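Aminotransferase (Bacillus subtilis, PDB 6L1O) is a pyridoxal-phosphate-dependent aminotransferase encoded in the operon for biosynthesis of the dipeptide antibiotic bacilysin. Local coordinates at residues B[301-315]-B[368-381]. Numbering follows the deposited sequence.
Sequences RIDFFTALCEKELGW and ISMVSKQEDLREFV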
ATOM      1  N   ARG B 301      -9.167  26.539  19.219  1.00 15.67           N
ATOM      2  CA  ARG B 301      -8.722  25.591  20.237  1.00 17.94           C
ATOM      3  C   ARG B 301      -7.358  26.020  20.738  1.00 16.66           C
ATOM      4  O   ARG B 301      -7.120  26.018  21.916  1.00 17.71           O
ATOM      5  CB  ARG B 301      -8.668  24.148  19.691  1.00 16.53           C
ATOM      6  CG  ARG B 301     -10.037  23.545  19.488  1.00 16.63           C
ATOM      7  CD  ARG B 301      -9.947  22.200  18.807  1.00 18.70           C
ATOM      8  NE  ARG B 301     -11.280  21.623  18.580  1.00 18.02           N
ATOM      9  CZ  ARG B 301     -11.496  20.453  18.007  1.00 20.70           C
ATOM     10  NH1 ARG B 301     -10.470  19.666  17.642  1.00 19.59           N
ATOM     11  NH2 ARG B 301     -12.713  20.018  17.888  1.00 20.82           N
ATOM     12  N   ILE B 302      -6.476  26.403  19.817  1.00 18.58           N
ATOM     13  CA  ILE B 302      -5.153  26.892  20.143  1.00 20.42           C
ATOM     14  C   ILE B 302      -5.215  28.116  21.055  1.00 21.93           C
ATOM     15  O   ILE B 302      -4.548  28.155  22.105  1.00 23.77           O
ATOM     16  CB  ILE B 302      -4.360  27.234  18.879  1.00 19.84           C
ATOM     17  CG1 ILE B 302      -3.918  25.935  18.197  1.00 17.19           C
ATOM     18  CG2 ILE B 302      -3.153  28.115  19.210  1.00 20.46           C
ATOM     19  CD1 ILE B 302      -3.458  26.173  16.761  1.00 20.07           C
ATOM     20  N   ASP B 303      -6.038  29.076  20.685  1.00 22.13           N
ATOM     21  CA  ASP B 303      -6.218  30.275  21.496  1.00 22.88           C
ATOM     22  C   ASP B 303      -6.811  29.973  22.874  1.00 23.44           C
ATOM     23  O   ASP B 303      -6.276  30.447  23.899  1.00 23.18           O
ATOM     24  CB  ASP B 303      -7.059  31.288  20.756  1.00 26.67           C
ATOM     25  CG  ASP B 303      -6.335  31.895  19.567  1.00 29.81           C
ATOM     26  OD1 ASP B 303      -5.167  31.535  19.282  1.00 32.13           O
ATOM     27  OD2 ASP B 303      -6.940  32.740  18.887  1.00 37.25           O
ATOM     28  N   PHE B 304      -7.891  29.209  22.900  1.00 19.52           N
ATOM     29  CA  PHE B 304      -8.497  28.726  24.153  1.00 22.43           C
ATOM     30  C   PHE B 304      -7.514  28.004  25.087  1.00 23.34           C
ATOM     31  O   PHE B 304      -7.433  28.322  26.299  1.00 20.28           O
ATOM     32  CB  PHE B 304      -9.643  27.798  23.844  1.00 23.00           C
ATOM     33  CG  PHE B 304     -10.261  27.145  25.055  1.00 23.38           C
ATOM     34  CD1 PHE B 304     -11.111  27.873  25.902  1.00 27.71           C
ATOM     35  CD2 PHE B 304      -9.991  25.821  25.360  1.00 25.83           C
ATOM     36  CE1 PHE B 304     -11.703  27.256  27.005  1.00 26.63           C
ATOM     37  CE2 PHE B 304     -10.546  25.207  26.466  1.00 23.06           C
ATOM     38  CZ  PHE B 304     -11.418  25.940  27.284  1.00 26.40           C
ATOM     39  N   PHE B 305      -6.826  27.004  24.531  1.00 19.21           N
ATOM     40  CA  PHE B 305      -5.918  26.170  25.255  1.00 19.39           C
ATOM     41  C   PHE B 305      -4.695  26.913  25.784  1.00 19.46           C
ATOM     42  O   PHE B 305      -4.291  26.731  26.937  1.00 24.87           O
ATOM     43  CB  PHE B 305      -5.408  25.026  24.342  1.00 20.14           C
ATOM     44  CG  PHE B 305      -4.485  24.052  25.028  1.00 18.91           C
ATOM     45  CD1 PHE B 305      -4.994  23.071  25.908  1.00 21.29           C
ATOM     46  CD2 PHE B 305      -3.130  24.110  24.809  1.00 18.24           C
ATOM     47  CE1 PHE B 305      -4.144  22.178  26.542  1.00 18.82           C
ATOM     48  CE2 PHE B 305      -2.271  23.236  25.451  1.00 16.85           C
ATOM     49  CZ  PHE B 305      -2.764  22.266  26.294  1.00 19.63           C
ATOM     50  N   THR B 306      -4.042  27.672  24.953  1.00 17.60           N
ATOM     51  CA  THR B 306      -2.813  28.363  25.400  1.00 20.40           C
ATOM     52  C   THR B 306      -3.165  29.459  26.467  1.00 24.42           C
ATOM     53  O   THR B 306      -2.420  29.706  27.443  1.00 23.29           O
ATOM     54  CB  THR B 306      -2.012  28.960  24.249  1.00 23.42           C
ATOM     55  OG1 THR B 306      -2.831  29.803  23.452  1.00 21.41           O
ATOM     56  CG2 THR B 306      -1.406  27.834  23.346  1.00 24.22           C
ATOM     57  N   ALA B 307      -4.311  30.090  26.298  1.00 21.72           N
ATOM     58  CA  ALA B 307      -4.748  31.097  27.297  1.00 24.49           C
ATOM     59  C   ALA B 307      -5.047  30.436  28.619  1.00 24.74           C
ATOM     60  O   ALA B 307      -4.740  30.977  29.681  1.00 27.88           O
ATOM     61  CB  ALA B 307      -5.946  31.880  26.764  1.00 26.46           C
ATOM     62  N   LEU B 308      -5.619  29.233  28.576  1.00 24.83           N
ATOM     63  CA  LEU B 308      -6.025  28.511  29.756  1.00 26.14           C
ATOM     64  C   LEU B 308      -4.801  27.931  30.504  1.00 26.55           C
ATOM     65  O   LEU B 308      -4.733  27.998  31.763  1.00 25.17           O
ATOM     66  CB  LEU B 308      -6.957  27.389  29.406  1.00 26.33           C
ATOM     67  CG  LEU B 308      -7.758  26.747  30.498  1.00 29.66           C
ATOM     68  CD1 LEU B 308      -8.716  27.779  31.115  1.00 32.65           C
ATOM     69  CD2 LEU B 308      -8.539  25.541  29.935  1.00 28.41           C
ATOM     70  N   CYS B 309      -3.846  27.389  29.741  1.00 22.90           N
ATOM     71  CA  CYS B 309      -2.574  26.935  30.304  1.00 23.64           C
ATOM     72  C   CYS B 309      -1.852  28.075  31.037  1.00 24.64           C
ATOM     73  O   CYS B 309      -1.372  27.865  32.140  1.00 25.11           O
ATOM     74  CB  CYS B 309      -1.669  26.321  29.248  1.00 23.15           C
ATOM     75  SG  CYS B 309      -2.246  24.671  28.768  1.00 24.84           S
ATOM     76  N   GLU B 310      -1.792  29.255  30.420  1.00 25.17           N
ATOM     77  CA  GLU B 310      -1.103  30.393  31.019  1.00 28.61           C
ATOM     78  C   GLU B 310      -1.793  30.842  32.336  1.00 28.25           C
ATOM     79  O   GLU B 310      -1.127  30.907  33.368  1.00 28.68           O
ATOM     80  CB  GLU B 310      -0.989  31.557  30.058  1.00 30.09           C
ATOM     81  CG  GLU B 310      -0.121  32.682  30.631  1.00 41.77           C
ATOM     82  CD  GLU B 310       0.530  33.567  29.574  1.00 50.80           C
ATOM     83  OE1 GLU B 310       0.017  33.635  28.431  1.00 56.43           O
ATOM     84  OE2 GLU B 310       1.570  34.202  29.881  1.00 52.28           O
ATOM     85  N   LYS B 311      -3.117  31.063  32.285  1.00 25.43           N
ATOM     86  CA  LYS B 311      -3.886  31.505  33.424  1.00 27.66           C
ATOM     87  C   LYS B 311      -3.910  30.512  34.544  1.00 28.17           C
ATOM     88  O   LYS B 311      -3.717  30.914  35.709  1.00 31.05           O
ATOM     89  CB  LYS B 311      -5.356  31.849  33.047  1.00 28.27           C
ATOM     90  N   GLU B 312      -4.173  29.241  34.227  1.00 23.35           N
ATOM     91  CA  GLU B 312      -4.404  28.232  35.226  1.00 25.74           C
ATOM     92  C   GLU B 312      -3.128  27.576  35.757  1.00 28.55           C
ATOM     93  O   GLU B 312      -3.031  27.222  36.939  1.00 28.96           O
ATOM     94  CB  GLU B 312      -5.364  27.167  34.731  1.00 28.38           C
ATOM     95  CG  GLU B 312      -6.755  27.682  34.409  1.00 32.68           C
ATOM     96  CD  GLU B 312      -7.466  28.323  35.599  1.00 39.03           C
ATOM     97  OE1 GLU B 312      -7.618  27.644  36.649  1.00 44.39           O
ATOM     98  OE2 GLU B 312      -7.862  29.507  35.483  1.00 43.20           O
ATOM     99  N   LEU B 313      -2.176  27.377  34.877  1.00 27.70           N
ATOM    100  CA  LEU B 313      -0.956  26.605  35.228  1.00 26.55           C
ATOM    101  C   LEU B 313       0.253  27.487  35.336  1.00 27.02           C
ATOM    102  O   LEU B 313       1.279  27.046  35.877  1.00 31.57           O
ATOM    103  CB  LEU B 313      -0.689  25.521  34.194  1.00 23.65           C
ATOM    104  CG  LEU B 313      -1.799  24.549  33.905  1.00 22.05           C
ATOM    105  CD1 LEU B 313      -1.437  23.641  32.730  1.00 22.78           C
ATOM    106  CD2 LEU B 313      -2.131  23.730  35.134  1.00 24.16           C
ATOM    107  N   GLY B 314       0.187  28.705  34.787  1.00 25.30           N
ATOM    108  CA  GLY B 314       1.404  29.492  34.597  1.00 25.76           C
ATOM    109  C   GLY B 314       2.335  28.919  33.526  1.00 28.53           C
ATOM    110  O   GLY B 314       3.535  29.180  33.526  1.00 29.98           O
ATOM    111  N   TRP B 315       1.763  28.135  32.598  1.00 27.07           N
ATOM    112  CA  TRP B 315       2.531  27.481  31.508  1.00 27.57           C
ATOM    113  C   TRP B 315       2.435  28.293  30.214  1.00 29.47           C
ATOM    114  O   TRP B 315       1.446  28.197  29.491  1.00 27.85           O
ATOM    115  CB  TRP B 315       2.025  26.057  31.283  1.00 26.81           C
ATOM    116  CG  TRP B 315       2.935  25.155  30.482  1.00 23.57           C
ATOM    117  CD1 TRP B 315       4.176  25.471  29.987  1.00 24.43           C
ATOM    118  CD2 TRP B 315       2.707  23.802  30.157  1.00 23.01           C
ATOM    119  NE1 TRP B 315       4.722  24.373  29.349  1.00 23.02           N
ATOM    120  CE2 TRP B 315       3.844  23.336  29.451  1.00 22.76           C
ATOM    121  CE3 TRP B 315       1.644  22.906  30.385  1.00 26.06           C
ATOM    122  CZ2 TRP B 315       3.935  22.055  28.964  1.00 20.14           C
ATOM    123  CZ3 TRP B 315       1.744  21.607  29.873  1.00 24.58           C
ATOM    124  CH2 TRP B 315       2.886  21.205  29.183  1.00 22.97           C
ATOM    125  N   ILE B 368       1.773  18.852  21.756  1.00 14.06           N
ATOM    126  CA  ILE B 368       0.431  18.772  22.324  1.00 15.52           C
ATOM    127  C   ILE B 368      -0.546  19.057  21.195  1.00 14.55           C
ATOM    128  O   ILE B 368      -0.407  20.044  20.506  1.00 15.42           O
ATOM    129  CB  ILE B 368       0.217  19.803  23.470  1.00 15.46           C
ATOM    130  CG1 ILE B 368       1.302  19.702  24.553  1.00 15.12           C
ATOM    131  CG2 ILE B 368      -1.157  19.643  24.127  1.00 15.93           C
ATOM    132  CD1 ILE B 368       1.087  20.681  25.713  1.00 17.72           C
ATOM    133  N   SER B 369      -1.458  18.141  20.937  1.00 14.44           N
ATOM    134  CA  SER B 369      -2.243  18.301  19.701  1.00 18.13           C
ATOM    135  C   SER B 369      -3.612  18.811  20.026  1.00 15.16           C
ATOM    136  O   SER B 369      -4.208  18.412  21.033  1.00 15.77           O
ATOM    137  CB  SER B 369      -2.345  17.002  18.922  1.00 20.17           C
ATOM    138  OG  SER B 369      -2.690  15.993  19.799  1.00 28.86           O
ATOM    139  N   MET B 370      -4.126  19.610  19.138  1.00 14.29           N
ATOM    140  CA  MET B 370      -5.396  20.293  19.378  1.00 17.04           C
ATOM    141  C   MET B 370      -6.529  19.583  18.597  1.00 18.71           C
ATOM    142  O   MET B 370      -7.486  20.219  18.179  1.00 22.51           O
ATOM    143  CB  MET B 370      -5.308  21.716  18.976  1.00 15.16           C
ATOM    144  CG  MET B 370      -4.282  22.542  19.721  1.00 15.84           C
ATOM    145  SD  MET B 370      -4.709  22.829  21.421  1.00 19.00           S
ATOM    146  CE  MET B 370      -3.694  21.632  22.238  1.00 18.20           C
ATOM    147  N   VAL B 371      -6.409  18.279  18.448  1.00 17.06           N
ATOM    148  CA  VAL B 371      -7.470  17.451  17.822  1.00 19.78           C
ATOM    149  C   VAL B 371      -8.345  16.807  18.893  1.00 20.74           C
ATOM    150  O   VAL B 371      -8.632  15.627  18.852  1.00 26.44           O
ATOM    151  CB  VAL B 371      -6.878  16.370  16.853  1.00 18.37           C
ATOM    152  CG1 VAL B 371      -6.313  17.015  15.611  1.00 16.58           C
ATOM    153  CG2 VAL B 371      -5.861  15.445  17.535  1.00 18.83           C
ATOM    154  N   SER B 372      -8.783  17.602  19.856  1.00 21.64           N
ATOM    155  CA  SER B 372      -9.696  17.169  20.856  1.00 22.70           C
ATOM    156  C   SER B 372     -10.693  18.289  21.158  1.00 22.98           C
ATOM    157  O   SER B 372     -10.402  19.523  20.999  1.00 18.69           O
ATOM    158  CB  SER B 372      -8.937  16.789  22.122  1.00 24.77           C
ATOM    159  OG  SER B 372      -8.360  15.517  22.038  1.00 25.16           O
ATOM    160  N   LYS B 373     -11.852  17.874  21.634  1.00 19.73           N
ATOM    161  CA  LYS B 373     -12.955  18.835  21.879  1.00 22.95           C
ATOM    162  C   LYS B 373     -12.614  19.801  23.044  1.00 23.92           C
ATOM    163  O   LYS B 373     -11.818  19.467  23.910  1.00 19.58           O
ATOM    164  CB  LYS B 373     -14.241  18.034  22.160  1.00 25.29           C
ATOM    165  CG  LYS B 373     -14.274  17.331  23.519  1.00 27.33           C
ATOM    166  CD  LYS B 373     -15.421  16.334  23.709  1.00 32.29           C
ATOM    167  CE  LYS B 373     -15.167  15.051  22.907  1.00 36.39           C
ATOM    168  NZ  LYS B 373     -16.102  13.964  23.253  1.00 43.80           N
ATOM    169  N   GLN B 374     -13.249  20.968  23.065  1.00 23.55           N
ATOM    170  CA  GLN B 374     -13.003  21.993  24.098  1.00 26.23           C
ATOM    171  C   GLN B 374     -12.914  21.466  25.544  1.00 25.12           C
ATOM    172  O   GLN B 374     -11.993  21.801  26.299  1.00 23.27           O
ATOM    173  CB  GLN B 374     -14.094  23.079  24.028  1.00 30.24           C
ATOM    174  CG  GLN B 374     -14.280  23.876  25.331  1.00 30.50           C
ATOM    175  CD  GLN B 374     -15.466  24.856  25.260  1.00 35.02           C
ATOM    176  OE1 GLN B 374     -15.648  25.526  24.268  1.00 33.78           O
ATOM    177  NE2 GLN B 374     -16.275  24.917  26.324  1.00 33.31           N
ATOM    178  N   GLU B 375     -13.891  20.665  25.939  1.00 24.21           N
ATOM    179  CA  GLU B 375     -13.947  20.185  27.322  1.00 23.45           C
ATOM    180  C   GLU B 375     -12.849  19.148  27.658  1.00 24.02           C
ATOM    181  O   GLU B 375     -12.436  19.013  28.827  1.00 20.85           O
ATOM    182  CB  GLU B 375     -15.325  19.669  27.658  1.00 25.75           C
ATOM    183  CG  GLU B 375     -16.387  20.789  27.720  1.00 29.42           C
ATOM    184  CD  GLU B 375     -16.096  21.874  28.772  1.00 35.83           C
ATOM    185  OE1 GLU B 375     -15.631  21.515  29.899  1.00 34.58           O
ATOM    186  OE2 GLU B 375     -16.272  23.107  28.456  1.00 35.85           O
ATOM    187  N   ASP B 376     -12.366  18.431  26.661  1.00 19.83           N
ATOM    188  CA  ASP B 376     -11.182  17.587  26.851  1.00 22.50           C
ATOM    189  C   ASP B 376      -9.932  18.458  27.041  1.00 20.25           C
ATOM    190  O   ASP B 376      -9.119  18.184  27.895  1.00 17.67           O
ATOM    191  CB  ASP B 376     -10.970  16.651  25.657  1.00 23.90           C
ATOM    192  CG  ASP B 376     -11.911  15.442  25.657  1.00 27.51           C
ATOM    193  OD1 ASP B 376     -12.721  15.274  26.603  1.00 29.91           O
ATOM    194  OD2 ASP B 376     -11.858  14.666  24.669  1.00 30.05           O
ATOM    195  N   LEU B 377      -9.848  19.549  26.275  1.00 17.88           N
ATOM    196  CA  LEU B 377      -8.774  20.506  26.467  1.00 19.76           C
ATOM    197  C   LEU B 377      -8.844  21.108  27.878  1.00 21.63           C
ATOM    198  O   LEU B 377      -7.811  21.298  28.551  1.00 17.41           O
ATOM    199  CB  LEU B 377      -8.795  21.588  25.400  1.00 17.67           C
ATOM    200  CG  LEU B 377      -8.690  21.116  23.921  1.00 18.28           C
ATOM    201  CD1 LEU B 377      -8.709  22.283  22.946  1.00 14.52           C
ATOM    202  CD2 LEU B 377      -7.411  20.301  23.708  1.00 17.45           C
ATOM    203  N   ARG B 378     -10.059  21.387  28.349  1.00 19.83           N
ATOM    204  CA  ARG B 378     -10.212  21.963  29.661  1.00 20.54           C
ATOM    205  C   ARG B 378      -9.843  20.998  30.749  1.00 20.76           C
ATOM    206  O   ARG B 378      -9.170  21.386  31.736  1.00 20.77           O
ATOM    207  CB  ARG B 378     -11.613  22.499  29.898  1.00 21.45           C
ATOM    208  CG  ARG B 378     -11.709  23.314  31.212  1.00 27.46           C
ATOM    209  CD  ARG B 378     -13.138  23.687  31.554  1.00 31.70           C
ATOM    210  NE  ARG B 378     -13.818  24.323  30.419  1.00 31.15           N
ATOM    211  CZ  ARG B 378     -13.779  25.615  30.111  1.00 31.21           C
ATOM    212  NH1 ARG B 378     -13.055  26.454  30.834  1.00 32.85           N
ATOM    213  NH2 ARG B 378     -14.472  26.062  29.059  1.00 32.66           N
ATOM    214  N   GLU B 379     -10.304  19.780  30.628  1.00 19.58           N
ATOM    215  CA  GLU B 379     -10.059  18.739  31.630  1.00 23.16           C
ATOM    216  C   GLU B 379      -8.535  18.382  31.734  1.00 23.40           C
ATOM    217  O   GLU B 379      -8.015  18.190  32.820  1.00 21.05           O
ATOM    218  CB  GLU B 379     -10.893  17.503  31.285  1.00 26.53           C
ATOM    219  CG  GLU B 379     -10.780  16.309  32.227  1.00 28.36           C
ATOM    220  CD  GLU B 379     -11.224  16.565  33.648  1.00 34.70           C
ATOM    221  OE1 GLU B 379     -11.960  17.556  33.914  1.00 37.45           O
ATOM    222  OE2 GLU B 379     -10.809  15.742  34.518  1.00 39.73           O
ATOM    223  N   PHE B 380      -7.831  18.423  30.604  1.00 20.33           N
ATOM    224  CA  PHE B 380      -6.358  18.306  30.584  1.00 21.76           C
ATOM    225  C   PHE B 380      -5.727  19.350  31.536  1.00 24.65           C
ATOM    226  O   PHE B 380      -4.959  19.003  32.459  1.00 22.16           O
ATOM    227  CB  PHE B 380      -5.859  18.509  29.124  1.00 24.00           C
ATOM    228  CG  PHE B 380      -4.377  18.474  28.973  1.00 22.66           C
ATOM    229  CD1 PHE B 380      -3.715  17.259  28.736  1.00 23.69           C
ATOM    230  CD2 PHE B 380      -3.629  19.644  29.033  1.00 25.88           C
ATOM    231  CE1 PHE B 380      -2.339  17.224  28.575  1.00 26.40           C
ATOM    232  CE2 PHE B 380      -2.248  19.617  28.862  1.00 27.49           C
ATOM    233  CZ  PHE B 380      -1.609  18.416  28.629  1.00 24.39           C
ATOM    234  N   VAL B 381      -6.149  20.598  31.394  1.00 22.23           N
ATOM    235  CA  VAL B 381      -5.615  21.654  32.246  1.00 26.05           C
ATOM    236  C   VAL B 381      -6.043  21.473  33.717  1.00 26.14           C
ATOM    237  O   VAL B 381      -5.213  21.605  34.631  1.00 26.77           O
ATOM    238  CB  VAL B 381      -5.998  23.029  31.754  1.00 24.31           C
ATOM    239  CG1 VAL B 381      -5.617  24.095  32.775  1.00 28.69           C
ATOM    240  CG2 VAL B 381      -5.334  23.311  30.421  1.00 25.64           C
TER
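The ring of Phe305 lies under the methyl end of Met370, whose CE sits over one face, 3.8 Å from the centroid of the Phe305 ring. Met370 is bent at both chi2 and chi3, and this folds the thioether back over the ring in a Met-aromatic contact. Cys309 SG rests on the opposite face. The far rim of Phe305 meets Phe380 obliquely, with CE1 of Phe305 3.6 Å from CD2 of Phe380 and the ring planes at 47°. Ile368 CG2 touches CZ of Phe305 from the strand, at 3.8 Å.

At one end of the contact, Arg301 runs out extended past Leu377 CD1 to the loop before helix 374-385. Its NH1 gives a nearly straight hydrogen bond of 3.1 Å to Met370 O, which lies in the guanidinium plane. Ser372 O lies over one face of the same group. A salt bridge from NH1 to Asp43 gives this charge a second partner.

Near the other end, Val381 is a knob in a hole formed by Leu308, Cys309, Glu312 and Leu313. Its CG2 meets Cys309 SG at 3.8 Å, while CG1 reaches Glu312 CB at 3.7 Å. On the more exposed flank, Phe304 turns its edge to a face of the Arg378 guanidinium, CZ to NH2 3.5 Å, with the planes 76° apart. Glu375 holds Arg378 from the side through a long, weak salt bridge.

The helical segments 301-313 and 374-381 run nearly parallel, crossing at -17°, and their axes come within 10.1 Å. Together with strand 365-369 of the small antiparallel sheet, they form a helix-on-sheet core, as in the small C-terminal domain of class I aminotransferases.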